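Side-chain contacts in ABC transporter substrate binding protein (Ribose) (Agrobacterium vitis, PDB 4WUT), which binds a sugar, here beta-D-fucopyranose, in the cleft between its two lobes, and probably serves an ABC transporter as its carbohydrate receptor: residues V33-W38 / A218-A223; A63-I68 / M157-G162; T131-A136 / V263-Y268. All blocks are in the same frame, centred on the assembly; numbering follows the deposited sequence.

Contact 1 of 3, residues V33-W38 / A218-A223; sequences VNSTFW and ANEPTA. With FCB (beta-D-fucopyranose), chain E.
Glu220 reaches across the cleft to the start of helix 36-49 and grips it at Thr36 and Phe37. Its CB and CG span the gap, with CG anti to the backbone N (chi1 -180°) and the side chain resting on Leu250. CD comes within 3.2 Å of Thr36 OG1. OE1 accepts from Phe37 N at 3.1 Å, on its syn side and only 17° out of the carboxylate plane. A water bridges OE1 to Ser35 OG. OE2 accepts from Thr36 OG1 at 2.8 Å, but this donor stands well above the carboxylate plane. OE2 is also hydrogen-bonded to Tyr313 OH. The carboxylate thus meets a helix N-terminus, which would probably favour its charged form. Ser35 is the N-cap of this helix, and its OG accepts from Trp38 N.

The sugar lies beside this bridge. The Phe37 ring puts one face under it, with FCB C1 3.8 Å above the plane over the ring centre. Phe37 CD1 in turn lies over a face of Trp38, whose CZ2 is 3.7 Å from FCB C4. From the other side of the cleft, Asn219 ND2 donates to FCB O4 at 3.1 Å. Asn219 OD1 N-caps helix 220-232. The starts of helix 36-49 and helix 220-232 meet at the sugar in the interlobe cleft, consistent with the closed form of a type I periplasmic binding protein.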
ATOM      1  N   VAL A  33       3.977  11.868  -3.688  1.00 20.18           N
ATOM      2  CA  VAL A  33       3.817  12.659  -2.469  1.00 24.19           C
ATOM      3  C   VAL A  33       2.350  13.056  -2.299  1.00 24.20           C
ATOM      4  O   VAL A  33       1.904  13.375  -1.190  1.00 23.16           O
ATOM      5  CB  VAL A  33       4.711  13.906  -2.486  1.00 28.72           C
ATOM      6  CG1 VAL A  33       6.163  13.501  -2.262  1.00 31.02           C
ATOM      7  CG2 VAL A  33       4.536  14.674  -3.798  1.00 29.81           C
ATOM      8  N   ASN A  34       1.605  12.994  -3.398  1.00 28.36           N
ATOM      9  CA  ASN A  34       0.191  13.352  -3.407  1.00 31.49           C
ATOM     10  C   ASN A  34      -0.700  12.256  -2.850  1.00 29.27           C
ATOM     11  O   ASN A  34      -1.452  11.623  -3.610  1.00 28.13           O
ATOM     12  CB  ASN A  34      -0.245  13.652  -4.841  1.00 35.06           C
ATOM     13  CG  ASN A  34       0.607  14.716  -5.495  1.00 35.28           C
ATOM     14  OD1 ASN A  34       1.017  15.681  -4.841  1.00 44.26           O
ATOM     15  ND2 ASN A  34       0.877  14.553  -6.796  1.00 39.96           N
ATOM     16  N   SER A  35      -0.637  12.045  -1.531  1.00 17.33           N
ATOM     17  CA  SER A  35      -1.283  10.896  -0.933  1.00 14.54           C
ATOM     18  C   SER A  35      -1.332  10.976   0.593  1.00 15.13           C
ATOM     19  O   SER A  35      -0.302  11.184   1.251  1.00 16.21           O
ATOM     20  CB  SER A  35      -0.498   9.653  -1.374  1.00 18.11           C
ATOM     21  OG  SER A  35      -0.785   8.541  -0.582  1.00 15.62           O
ATOM     22  N   THR A  36      -2.508  10.783   1.179  1.00 14.55           N
ATOM     23  CA  THR A  36      -2.593  10.786   2.639  1.00 14.54           C
ATOM     24  C   THR A  36      -1.832   9.577   3.217  1.00 13.66           C
ATOM     25  O   THR A  36      -1.244   9.673   4.277  1.00 14.57           O
ATOM     26  CB  THR A  36      -4.060  10.886   3.186  1.00 15.00           C
ATOM     27  OG1 THR A  36      -4.923  10.007   2.467  1.00 15.57           O
ATOM     28  CG2 THR A  36      -4.590  12.287   3.048  1.00 18.21           C
ATOM     29  N   PHE A  37      -1.828   8.453   2.499  1.00 12.69           N
ATOM     30  CA  PHE A  37      -1.077   7.283   2.930  1.00 12.97           C
ATOM     31  C   PHE A  37       0.415   7.625   3.019  1.00 11.50           C
ATOM     32  O   PHE A  37       1.032   7.403   4.044  1.00 12.54           O
ATOM     33  CB  PHE A  37      -1.316   6.092   1.987  1.00 12.36           C
ATOM     34  CG  PHE A  37      -0.506   4.870   2.336  1.00 11.71           C
ATOM     35  CD1 PHE A  37       0.763   4.689   1.823  1.00 10.91           C
ATOM     36  CD2 PHE A  37      -1.019   3.893   3.178  1.00 11.51           C
ATOM     37  CE1 PHE A  37       1.512   3.573   2.158  1.00 11.19           C
ATOM     38  CE2 PHE A  37      -0.260   2.782   3.508  1.00 10.72           C
ATOM     39  CZ  PHE A  37       0.995   2.624   2.987  1.00  9.67           C
ATOM     40  N   TRP A  38       0.992   8.161   1.941  1.00 14.61           N
ATOM     41  CA  TRP A  38       2.430   8.444   1.944  1.00 10.64           C
ATOM     42  C   TRP A  38       2.759   9.587   2.894  1.00 11.87           C
ATOM     43  O   TRP A  38       3.839   9.606   3.478  1.00 13.84           O
ATOM     44  CB  TRP A  38       2.984   8.702   0.526  1.00 11.84           C
ATOM     45  CG  TRP A  38       2.908   7.474  -0.338  1.00  9.18           C
ATOM     46  CD1 TRP A  38       2.159   7.298  -1.460  1.00 12.17           C
ATOM     47  CD2 TRP A  38       3.579   6.227  -0.110  1.00  8.67           C
ATOM     48  NE1 TRP A  38       2.334   6.024  -1.954  1.00 11.79           N
ATOM     49  CE2 TRP A  38       3.195   5.349  -1.136  1.00 10.95           C
ATOM     50  CE3 TRP A  38       4.461   5.777   0.864  1.00 10.80           C
ATOM     51  CZ2 TRP A  38       3.662   4.038  -1.208  1.00 11.75           C
ATOM     52  CZ3 TRP A  38       4.924   4.477   0.792  1.00 10.89           C
ATOM     53  CH2 TRP A  38       4.537   3.629  -0.242  1.00 11.26           C
ATOM     54  N   ALA A 218      -8.259  -2.228  -3.754  1.00  7.26           N
ATOM     55  CA  ALA A 218      -7.065  -2.785  -3.139  1.00  9.19           C
ATOM     56  C   ALA A 218      -6.040  -1.813  -2.582  1.00  8.13           C
ATOM     57  O   ALA A 218      -5.010  -2.232  -2.058  1.00  9.78           O
ATOM     58  CB  ALA A 218      -6.401  -3.762  -4.114  1.00  9.00           C
ATOM     59  N   ASN A 219      -6.273  -0.515  -2.721  1.00  7.30           N
ATOM     60  CA  ASN A 219      -5.464   0.476  -2.033  1.00  7.32           C
ATOM     61  C   ASN A 219      -6.256   1.760  -1.783  1.00  8.53           C
ATOM     62  O   ASN A 219      -7.421   1.881  -2.183  1.00  7.52           O
ATOM     63  CB  ASN A 219      -4.132   0.757  -2.754  1.00  9.03           C
ATOM     64  CG  ASN A 219      -4.260   1.706  -3.938  1.00  9.57           C
ATOM     65  OD1 ASN A 219      -5.335   1.944  -4.490  1.00  9.24           O
ATOM     66  ND2 ASN A 219      -3.124   2.242  -4.355  1.00  8.87           N
ATOM     67  N   GLU A 220      -5.603   2.698  -1.126  1.00  9.80           N
ATOM     68  CA  GLU A 220      -6.275   3.897  -0.633  1.00 10.22           C
ATOM     69  C   GLU A 220      -7.055   4.669  -1.721  1.00 10.49           C
ATOM     70  O   GLU A 220      -8.283   4.827  -1.619  1.00  8.82           O
ATOM     71  CB  GLU A 220      -5.291   4.799   0.127  1.00  9.41           C
ATOM     72  CG  GLU A 220      -5.931   6.074   0.672  1.00 11.02           C
ATOM     73  CD  GLU A 220      -4.891   7.026   1.257  1.00 16.35           C
ATOM     74  OE1 GLU A 220      -4.083   7.587   0.481  1.00 17.03           O
ATOM     75  OE2 GLU A 220      -4.848   7.198   2.488  1.00 16.64           O
ATOM     76  N   PRO A 221      -6.370   5.144  -2.776  1.00  8.29           N
ATOM     77  CA  PRO A 221      -7.138   5.925  -3.744  1.00  9.57           C
ATOM     78  C   PRO A 221      -8.182   5.090  -4.487  1.00  9.20           C
ATOM     79  O   PRO A 221      -9.236   5.599  -4.877  1.00  9.32           O
ATOM     80  CB  PRO A 221      -6.073   6.437  -4.711  1.00  9.46           C
ATOM     81  CG  PRO A 221      -4.927   5.455  -4.554  1.00 10.22           C
ATOM     82  CD  PRO A 221      -4.938   5.148  -3.102  1.00  9.35           C
ATOM     83  N   THR A 222      -7.911   3.813  -4.682  1.00  7.78           N
ATOM     84  CA  THR A 222      -8.828   2.977  -5.432  1.00  8.34           C
ATOM     85  C   THR A 222     -10.083   2.777  -4.593  1.00  8.31           C
ATOM     86  O   THR A 222     -11.196   2.835  -5.104  1.00  9.32           O
ATOM     87  CB  THR A 222      -8.188   1.636  -5.826  1.00  7.33           C
ATOM     88  OG1 THR A 222      -6.991   1.862  -6.587  1.00  8.97           O
ATOM     89  CG2 THR A 222      -9.126   0.797  -6.602  1.00  9.25           C
ATOM     90  N   ALA A 223      -9.881   2.537  -3.301  1.00  6.75           N
ATOM     91  CA  ALA A 223     -11.023   2.297  -2.425  1.00  7.84           C
ATOM     92  C   ALA A 223     -11.853   3.545  -2.225  1.00  7.87           C
ATOM     93  O   ALA A 223     -13.081   3.462  -2.078  1.00  9.16           O
ATOM     94  CB  ALA A 223     -10.526   1.754  -1.090  1.00  9.53           C
TER
HETATM   95  C1  FCB E 404      -1.116   1.456  -0.123  1.00  6.39           C
HETATM   96  C2  FCB E 404      -0.073   0.614  -0.846  1.00 12.22           C
HETATM   97  C3  FCB E 404       0.975   1.421  -1.388  1.00 13.19           C
HETATM   98  C4  FCB E 404       0.393   2.562  -2.265  1.00 13.17           C
HETATM   99  C5  FCB E 404      -0.659   3.273  -1.370  1.00 12.00           C
HETATM  100  C6  FCB E 404      -1.350   4.461  -2.101  1.00 13.06           C
HETATM  101  O1  FCB E 404      -2.177   0.644   0.062  1.00 10.01           O
HETATM  102  O2  FCB E 404       0.486  -0.283   0.154  1.00 11.33           O
HETATM  103  O3  FCB E 404       1.812   0.537  -2.177  1.00 13.33           O
HETATM  104  O4  FCB E 404      -0.175   2.046  -3.495  1.00 15.67           O
HETATM  105  O5  FCB E 404      -1.652   2.408  -1.030  1.00 14.30           O
HETATM  106  O   HOH W   1      -2.943   7.768  -2.145  1.00 23.61           O

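Contact 2 of 3, residues A63-I68 / M157-G162; sequences AAESAI and MSYVAG. With FCB (beta-D-fucopyranose), chain E.
Glu65 sits in a type I beta turn, Ala64 to Ala67, that faces Tyr159 and Val160 just past the end of strand 153-158. The turn is closed by Ala67 N donating to Ala64 O at 3.1 Å. Ala67 occupies the N-cap position of helix 68-80. In the other segment the extended run breaks at Tyr159, where psi is -90°. The CB atoms of Tyr159 and Val160 both point toward the turn.

The direct touch between the segments is light and made by van der Waals packing. Val160 CG2 lies 4.2 Å from Glu65 CB, near the root of the glutamate. Further out, Glu65 OE1 passes 4.3 Å from Tyr159 CD2, oblique to the ring. The two residues also share the sugar. Glu65 runs extended beyond CG, and its OE1 accepts from FCB O4 at 2.8 Å. OE1 is also hydrogen-bonded to Ser193 OG. Glu65 OE2 is held by Trp38 NE1, so both ends of the carboxylate are fixed and its rotation is limited. Tyr159 CE2 stands 3.6 Å from the same FCB O4. Tyr159 OH is hydrogen-bonded to Ser165 OG, which also binds the sugar.

Strand 153-158 runs between strands 214-217 and 184-190, and Met157 pairs with Phe216 and Ala218 there. Tyr159 packs on Glu166 and Arg169 of helix 164-180. The turn, by contrast, leads from strand 56-60 into helix 68-80 on the other lobe, so the contact lies between the two lobes at one side of the sugar cleft.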
ATOM      1  N   ALA A  63       4.897  12.451  -9.368  1.00 12.63           N
ATOM      2  CA  ALA A  63       3.551  12.986  -9.333  1.00 13.16           C
ATOM      3  C   ALA A  63       2.479  11.923  -9.298  1.00 14.01           C
ATOM      4  O   ALA A  63       1.342  12.212  -8.950  1.00 15.47           O
ATOM      5  CB  ALA A  63       3.330  13.874 -10.523  1.00 15.81           C
ATOM      6  N   ALA A  64       2.830  10.688  -9.636  1.00 12.17           N
ATOM      7  CA  ALA A  64       1.853   9.608  -9.659  1.00 13.94           C
ATOM      8  C   ALA A  64       2.580   8.286  -9.476  1.00 11.41           C
ATOM      9  O   ALA A  64       3.753   8.163  -9.804  1.00 10.92           O
ATOM     10  CB  ALA A  64       1.115   9.599 -10.966  1.00 13.26           C
ATOM     11  N   GLU A  65       1.876   7.290  -8.943  1.00 10.64           N
ATOM     12  CA  GLU A  65       2.484   5.984  -8.716  1.00  9.48           C
ATOM     13  C   GLU A  65       2.847   5.235  -9.980  1.00 10.32           C
ATOM     14  O   GLU A  65       3.682   4.333  -9.950  1.00 10.88           O
ATOM     15  CB  GLU A  65       1.563   5.099  -7.850  1.00 10.76           C
ATOM     16  CG  GLU A  65       1.279   5.697  -6.472  1.00 10.03           C
ATOM     17  CD  GLU A  65       0.861   4.698  -5.419  1.00 11.18           C
ATOM     18  OE1 GLU A  65       0.464   3.532  -5.754  1.00 10.15           O
ATOM     19  OE2 GLU A  65       0.976   5.083  -4.229  1.00 13.29           O
ATOM     20  N   SER A  66       2.238   5.632 -11.094  1.00 11.15           N
ATOM     21  CA  SER A  66       2.530   5.061 -12.401  1.00 10.24           C
ATOM     22  C   SER A  66       3.794   5.646 -13.051  1.00 10.12           C
ATOM     23  O   SER A  66       4.260   5.136 -14.074  1.00 11.75           O
ATOM     24  CB  SER A  66       1.340   5.293 -13.337  1.00 13.63           C
ATOM     25  OG  SER A  66       0.950   6.650 -13.373  1.00 16.76           O
ATOM     26  N   ALA A  67       4.324   6.722 -12.468  1.00 10.41           N
ATOM     27  CA  ALA A  67       5.512   7.396 -13.009  1.00  9.66           C
ATOM     28  C   ALA A  67       6.770   6.683 -12.559  1.00 10.03           C
ATOM     29  O   ALA A  67       7.482   7.170 -11.672  1.00 11.55           O
ATOM     30  CB  ALA A  67       5.563   8.803 -12.519  1.00 11.81           C
ATOM     31  N   ILE A  68       7.056   5.547 -13.184  1.00  9.92           N
ATOM     32  CA  ILE A  68       8.137   4.673 -12.769  1.00  8.58           C
ATOM     33  C   ILE A  68       9.504   5.243 -13.137  1.00  7.73           C
ATOM     34  O   ILE A  68      10.429   5.275 -12.304  1.00  9.97           O
ATOM     35  CB  ILE A  68       8.008   3.271 -13.413  1.00 11.45           C
ATOM     36  CG1 ILE A  68       6.597   2.714 -13.289  1.00 23.38           C
ATOM     37  CG2 ILE A  68       8.993   2.324 -12.817  1.00  9.96           C
ATOM     38  CD1 ILE A  68       6.112   2.693 -11.906  1.00 11.27           C
HETATM   39  N   MSE A 157     -11.002  -4.245  -7.969  1.00  9.93           N
HETATM   40  CA  MSE A 157     -10.486  -2.935  -8.369  1.00  9.97           C
HETATM   41  C   MSE A 157      -9.080  -2.811  -7.805  1.00  9.42           C
HETATM   42  O   MSE A 157      -8.868  -2.632  -6.589  1.00  9.14           O
HETATM   43  CB  MSE A 157     -11.375  -1.803  -7.819  1.00 10.31           C
HETATM   44  CG  MSE A 157     -12.873  -2.079  -7.944  1.00 10.92           C
HETATM   45 SE   MSE A 157     -13.502  -2.609  -9.732  1.00 16.07          SE
HETATM   46  CE  MSE A 157     -13.265  -0.971 -10.674  1.00 12.38           C
ATOM     47  N   SER A 158      -8.094  -2.905  -8.702  1.00  9.44           N
ATOM     48  CA  SER A 158      -6.706  -2.816  -8.307  1.00  9.08           C
ATOM     49  C   SER A 158      -6.101  -1.488  -8.776  1.00  9.24           C
ATOM     50  O   SER A 158      -6.820  -0.605  -9.212  1.00  9.64           O
ATOM     51  CB  SER A 158      -5.936  -4.014  -8.840  1.00  9.84           C
ATOM     52  OG  SER A 158      -4.617  -4.021  -8.313  1.00 10.09           O
ATOM     53  N   TYR A 159      -4.797  -1.346  -8.585  1.00  9.80           N
ATOM     54  CA  TYR A 159      -4.154  -0.053  -8.745  1.00  9.25           C
ATOM     55  C   TYR A 159      -3.121  -0.094  -9.862  1.00  9.56           C
ATOM     56  O   TYR A 159      -3.453   0.190 -11.010  1.00 10.14           O
ATOM     57  CB  TYR A 159      -3.600   0.497  -7.400  1.00  9.02           C
ATOM     58  CG  TYR A 159      -2.896  -0.412  -6.447  1.00  8.94           C
ATOM     59  CD1 TYR A 159      -3.600  -1.357  -5.707  1.00  9.07           C
ATOM     60  CD2 TYR A 159      -1.545  -0.251  -6.169  1.00  9.37           C
ATOM     61  CE1 TYR A 159      -2.981  -2.156  -4.786  1.00 10.11           C
ATOM     62  CE2 TYR A 159      -0.918  -1.044  -5.237  1.00  9.37           C
ATOM     63  CZ  TYR A 159      -1.641  -1.999  -4.546  1.00  9.75           C
ATOM     64  OH  TYR A 159      -1.026  -2.790  -3.614  1.00 10.41           O
ATOM     65  N   VAL A 160      -1.880  -0.425  -9.524  1.00  9.41           N
ATOM     66  CA  VAL A 160      -0.817  -0.530 -10.536  1.00  9.85           C
ATOM     67  C   VAL A 160      -0.441  -1.992 -10.678  1.00  9.93           C
ATOM     68  O   VAL A 160       0.056  -2.617  -9.723  1.00  9.67           O
ATOM     69  CB  VAL A 160       0.413   0.327 -10.155  1.00  9.93           C
ATOM     70  CG1 VAL A 160       1.553   0.142 -11.168  1.00 10.74           C
ATOM     71  CG2 VAL A 160       0.052   1.829 -10.074  1.00 10.12           C
ATOM     72  N   ALA A 161      -0.696  -2.560 -11.852  1.00 10.50           N
ATOM     73  CA  ALA A 161      -0.492  -3.991 -12.052  1.00 11.52           C
ATOM     74  C   ALA A 161       0.980  -4.334 -11.854  1.00 11.11           C
ATOM     75  O   ALA A 161       1.865  -3.763 -12.505  1.00 12.67           O
ATOM     76  CB  ALA A 161      -0.942  -4.394 -13.437  1.00 13.83           C
ATOM     77  N   GLY A 162       1.236  -5.294 -10.979  1.00 11.00           N
ATOM     78  CA  GLY A 162       2.584  -5.773 -10.756  1.00 11.49           C
ATOM     79  C   GLY A 162       3.423  -4.922  -9.818  1.00 11.12           C
ATOM     80  O   GLY A 162       4.596  -5.214  -9.602  1.00 11.63           O
TER
HETATM   81  C1  FCB E 404      -1.116   1.456  -0.123  1.00  6.39           C
HETATM   82  C2  FCB E 404      -0.073   0.614  -0.846  1.00 12.22           C
HETATM   83  C3  FCB E 404       0.975   1.421  -1.388  1.00 13.19           C
HETATM   84  C4  FCB E 404       0.393   2.562  -2.265  1.00 13.17           C
HETATM   85  C5  FCB E 404      -0.659   3.273  -1.370  1.00 12.00           C
HETATM   86  C6  FCB E 404      -1.350   4.461  -2.101  1.00 13.06           C
HETATM   87  O1  FCB E 404      -2.177   0.644   0.062  1.00 10.01           O
HETATM   88  O2  FCB E 404       0.486  -0.283   0.154  1.00 11.33           O
HETATM   89  O3  FCB E 404       1.812   0.537  -2.177  1.00 13.33           O
HETATM   90  O4  FCB E 404      -0.175   2.046  -3.495  1.00 15.67           O
HETATM   91  O5  FCB E 404      -1.652   2.408  -1.030  1.00 14.30           O

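Contact 3 of 3, residues T131-A136 / V263-Y268; sequences TDNKAA and VVQGSY. With FCB (beta-D-fucopyranose), chain E.
Thr131 lies across Gln265 at about a right angle, its OG1 3.3 Å from Gln265 CG and hydrogen-bonded to the amide at the end. OG1 donates to Gln265 OE1 at 2.6 Å. The donor sits in the carbonyl plane on a lone pair, with a C=O...donor angle of 115°. With CG anti to its own carbonyl carbon (chi1 -50°) and the chain extended beyond, Gln265 turns its other amide atom to the ligand. NE2 donates to FCB O2 at 3.1 Å along a nearly straight bond of 167°. It also donates to Asp245 OD1. The threonine therefore acts from the second shell: its bond to OE1, with that of NE2 to Asp245, is consistent with an amide oriented to present N-H to the sugar.

Two waters bridge the segments here. One donates to Gln265 OE1 at 2.8 Å and accepts from Thr131 N and Asn133 ND2. The other donates to Thr131 OG1 and accepts from Gly266 N. Gly266 lies where the chain leaves strand 261-265 and enters helix 267-282. This is the hinge side of the type I periplasmic binding protein fold, where the chain passes between the lobes.

Helix 133-148 starts beside the hinge. Asp132 is its N-cap, with OD1 accepting from Ala135 N. Asn133 OD1 is taken by Arg169, which also hydrogen-bonds the sugar. One turn into the helix, Ala136 CB packs on Val263 CG1 at 4.2 Å, and Val295 of strand 290-298 touches both Thr131 and Ala136.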
ATOM      1  N   THR A 131       3.580  -4.648   5.065  1.00 11.60           N
ATOM      2  CA  THR A 131       2.483  -5.582   5.295  1.00 11.92           C
ATOM      3  C   THR A 131       2.821  -6.955   4.699  1.00 12.93           C
ATOM      4  O   THR A 131       3.458  -7.041   3.655  1.00 12.79           O
ATOM      5  CB  THR A 131       1.199  -5.058   4.643  1.00 14.10           C
ATOM      6  OG1 THR A 131       0.890  -3.781   5.194  1.00 12.83           O
ATOM      7  CG2 THR A 131       0.013  -5.998   4.829  1.00 15.15           C
ATOM      8  N   ASP A 132       2.431  -8.031   5.362  1.00 14.29           N
ATOM      9  CA  ASP A 132       2.383  -9.319   4.701  1.00 15.57           C
ATOM     10  C   ASP A 132       1.206  -9.297   3.744  1.00 15.59           C
ATOM     11  O   ASP A 132       0.069  -9.622   4.104  1.00 16.24           O
ATOM     12  CB  ASP A 132       2.224 -10.436   5.733  1.00 17.24           C
ATOM     13  CG  ASP A 132       2.112 -11.807   5.112  1.00 19.50           C
ATOM     14  OD1 ASP A 132       1.866 -11.926   3.895  1.00 20.50           O
ATOM     15  OD2 ASP A 132       2.255 -12.801   5.858  1.00 22.82           O
ATOM     16  N   ASN A 133       1.462  -8.842   2.519  1.00 12.67           N
ATOM     17  CA  ASN A 133       0.357  -8.559   1.606  1.00 11.69           C
ATOM     18  C   ASN A 133      -0.483  -9.759   1.180  1.00 11.78           C
ATOM     19  O   ASN A 133      -1.694  -9.640   0.987  1.00 11.30           O
ATOM     20  CB  ASN A 133       0.830  -7.751   0.401  1.00 12.11           C
ATOM     21  CG  ASN A 133       1.028  -6.319   0.759  1.00 12.21           C
ATOM     22  OD1 ASN A 133       0.059  -5.604   1.005  1.00 11.60           O
ATOM     23  ND2 ASN A 133       2.274  -5.903   0.887  1.00 11.15           N
ATOM     24  N   LYS A 134       0.142 -10.913   1.016  1.00 13.34           N
ATOM     25  CA  LYS A 134      -0.629 -12.113   0.724  1.00 13.00           C
ATOM     26  C   LYS A 134      -1.604 -12.376   1.856  1.00 13.21           C
ATOM     27  O   LYS A 134      -2.791 -12.601   1.605  1.00 13.60           O
ATOM     28  CB  LYS A 134       0.287 -13.307   0.506  1.00 15.89           C
ATOM     29  CG  LYS A 134      -0.446 -14.640   0.332  1.00 17.47           C
ATOM     30  CD  LYS A 134       0.532 -15.794   0.200  1.00 25.06           C
ATOM     31  CE  LYS A 134      -0.186 -17.135   0.303  1.00 30.66           C
ATOM     32  NZ  LYS A 134       0.727 -18.208   0.768  1.00 42.37           N
ATOM     33  N   ALA A 135      -1.112 -12.329   3.101  1.00 14.19           N
ATOM     34  CA  ALA A 135      -1.973 -12.561   4.259  1.00 14.46           C
ATOM     35  C   ALA A 135      -3.075 -11.512   4.348  1.00 16.22           C
ATOM     36  O   ALA A 135      -4.214 -11.857   4.637  1.00 15.06           O
ATOM     37  CB  ALA A 135      -1.163 -12.596   5.556  1.00 17.86           C
ATOM     38  N   ALA A 136      -2.749 -10.256   4.047  1.00 13.15           N
ATOM     39  CA  ALA A 136      -3.726  -9.181   4.120  1.00 12.25           C
ATOM     40  C   ALA A 136      -4.809  -9.339   3.039  1.00 11.54           C
ATOM     41  O   ALA A 136      -5.986  -9.089   3.294  1.00 12.14           O
ATOM     42  CB  ALA A 136      -3.033  -7.825   3.993  1.00 12.36           C
ATOM     43  N   VAL A 263      -8.867  -2.829   5.227  1.00 10.78           N
ATOM     44  CA  VAL A 263      -7.681  -3.453   5.798  1.00 12.17           C
ATOM     45  C   VAL A 263      -6.612  -2.371   5.927  1.00 11.15           C
ATOM     46  O   VAL A 263      -6.145  -1.818   4.916  1.00 10.92           O
ATOM     47  CB  VAL A 263      -7.171  -4.626   4.916  1.00 12.18           C
ATOM     48  CG1 VAL A 263      -5.964  -5.302   5.535  1.00 12.68           C
ATOM     49  CG2 VAL A 263      -8.288  -5.641   4.647  1.00 14.68           C
ATOM     50  N   VAL A 264      -6.202  -2.097   7.150  1.00 12.53           N
ATOM     51  CA  VAL A 264      -5.357  -0.961   7.447  1.00 12.56           C
ATOM     52  C   VAL A 264      -3.961  -1.426   7.832  1.00 12.69           C
ATOM     53  O   VAL A 264      -3.783  -2.307   8.676  1.00 13.55           O
ATOM     54  CB  VAL A 264      -5.967  -0.083   8.572  1.00 12.99           C
ATOM     55  CG1 VAL A 264      -5.144   1.183   8.765  1.00 14.92           C
ATOM     56  CG2 VAL A 264      -7.421   0.269   8.238  1.00 11.82           C
ATOM     57  N   GLN A 265      -2.975  -0.792   7.201  1.00 12.47           N
ATOM     58  CA  GLN A 265      -1.560  -1.129   7.341  1.00 10.95           C
ATOM     59  C   GLN A 265      -0.846  -0.271   8.389  1.00 12.03           C
ATOM     60  O   GLN A 265      -1.409   0.673   8.936  1.00 14.79           O
ATOM     61  CB  GLN A 265      -0.851  -0.959   5.995  1.00 10.40           C
ATOM     62  CG  GLN A 265      -1.522  -1.624   4.846  1.00 10.76           C
ATOM     63  CD  GLN A 265      -0.734  -1.408   3.584  1.00  9.28           C
ATOM     64  OE1 GLN A 265       0.288  -2.061   3.358  1.00 10.97           O
ATOM     65  NE2 GLN A 265      -1.161  -0.467   2.787  1.00 10.10           N
ATOM     66  N   GLY A 266       0.401  -0.620   8.685  1.00 12.77           N
ATOM     67  CA  GLY A 266       1.217   0.147   9.612  1.00 17.50           C
ATOM     68  C   GLY A 266       2.030   1.202   8.886  1.00 14.20           C
ATOM     69  O   GLY A 266       3.271   1.174   8.863  1.00 14.26           O
ATOM     70  N   SER A 267       1.335   2.151   8.276  1.00 17.11           N
ATOM     71  CA  SER A 267       2.031   3.147   7.454  1.00 16.48           C
ATOM     72  C   SER A 267       2.987   4.055   8.253  1.00 16.30           C
ATOM     73  O   SER A 267       4.125   4.316   7.844  1.00 15.90           O
ATOM     74  CB  SER A 267       1.036   3.972   6.635  1.00 16.50           C
ATOM     75  OG  SER A 267       0.114   4.656   7.438  1.00 16.87           O
ATOM     76  N   TYR A 268       2.531   4.543   9.394  1.00 16.77           N
ATOM     77  CA  TYR A 268       3.400   5.333  10.257  1.00 16.92           C
ATOM     78  C   TYR A 268       4.621   4.516  10.652  1.00 16.88           C
ATOM     79  O   TYR A 268       5.727   5.024  10.619  1.00 16.66           O
ATOM     80  CB  TYR A 268       2.621   5.771  11.497  1.00 17.76           C
ATOM     81  CG  TYR A 268       3.343   6.663  12.480  1.00 18.30           C
ATOM     82  CD1 TYR A 268       4.154   6.127  13.465  1.00 23.09           C
ATOM     83  CD2 TYR A 268       3.163   8.038  12.459  1.00 22.87           C
ATOM     84  CE1 TYR A 268       4.786   6.945  14.401  1.00 21.60           C
ATOM     85  CE2 TYR A 268       3.790   8.857  13.375  1.00 20.36           C
ATOM     86  CZ  TYR A 268       4.598   8.311  14.335  1.00 22.78           C
ATOM     87  OH  TYR A 268       5.221   9.137  15.253  1.00 25.48           O
TER
HETATM   88  C1  FCB E 404      -1.116   1.456  -0.123  1.00  6.39           C
HETATM   89  C2  FCB E 404      -0.073   0.614  -0.846  1.00 12.22           C
HETATM   90  C3  FCB E 404       0.975   1.421  -1.388  1.00 13.19           C
HETATM   91  C4  FCB E 404       0.393   2.562  -2.265  1.00 13.17           C
HETATM   92  C5  FCB E 404      -0.659   3.273  -1.370  1.00 12.00           C
HETATM   93  C6  FCB E 404      -1.350   4.461  -2.101  1.00 13.06           C
HETATM   94  O1  FCB E 404      -2.177   0.644   0.062  1.00 10.01           O
HETATM   95  O2  FCB E 404       0.486  -0.283   0.154  1.00 11.33           O
HETATM   96  O3  FCB E 404       1.812   0.537  -2.177  1.00 13.33           O
HETATM   97  O4  FCB E 404      -0.175   2.046  -3.495  1.00 15.67           O
HETATM   98  O5  FCB E 404      -1.652   2.408  -1.030  1.00 14.30           O
HETATM   99  O   HOH W   2       2.746  -3.107   2.373  1.00 10.96           O
HETATM  100  O   HOH W   3       1.674  -2.901   7.558  1.00 12.34           O

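All three contacts touch the same sugar. Along the chain the segments come as 33-38, 63-68, 131-136, 157-162, 218-223 and 263-268, so contact 2 is nested inside contact 1, while contact 3 interleaves with both. Centres of contacts 1 and 2 lie about 11 Å apart, those of contacts 1 and 3 about 13 Å. Both pairs touch, through Trp38 with Glu65 and through Phe37 with Gln265. Contacts 2 and 3 are about 18 Å apart between centres and do not meet, though both reach the same sheet. Contacts 1 and 2 join the two lobes across the cleft, and contact 3 lies near the hinge. Together they are consistent with a closed form wrapped round the sugar.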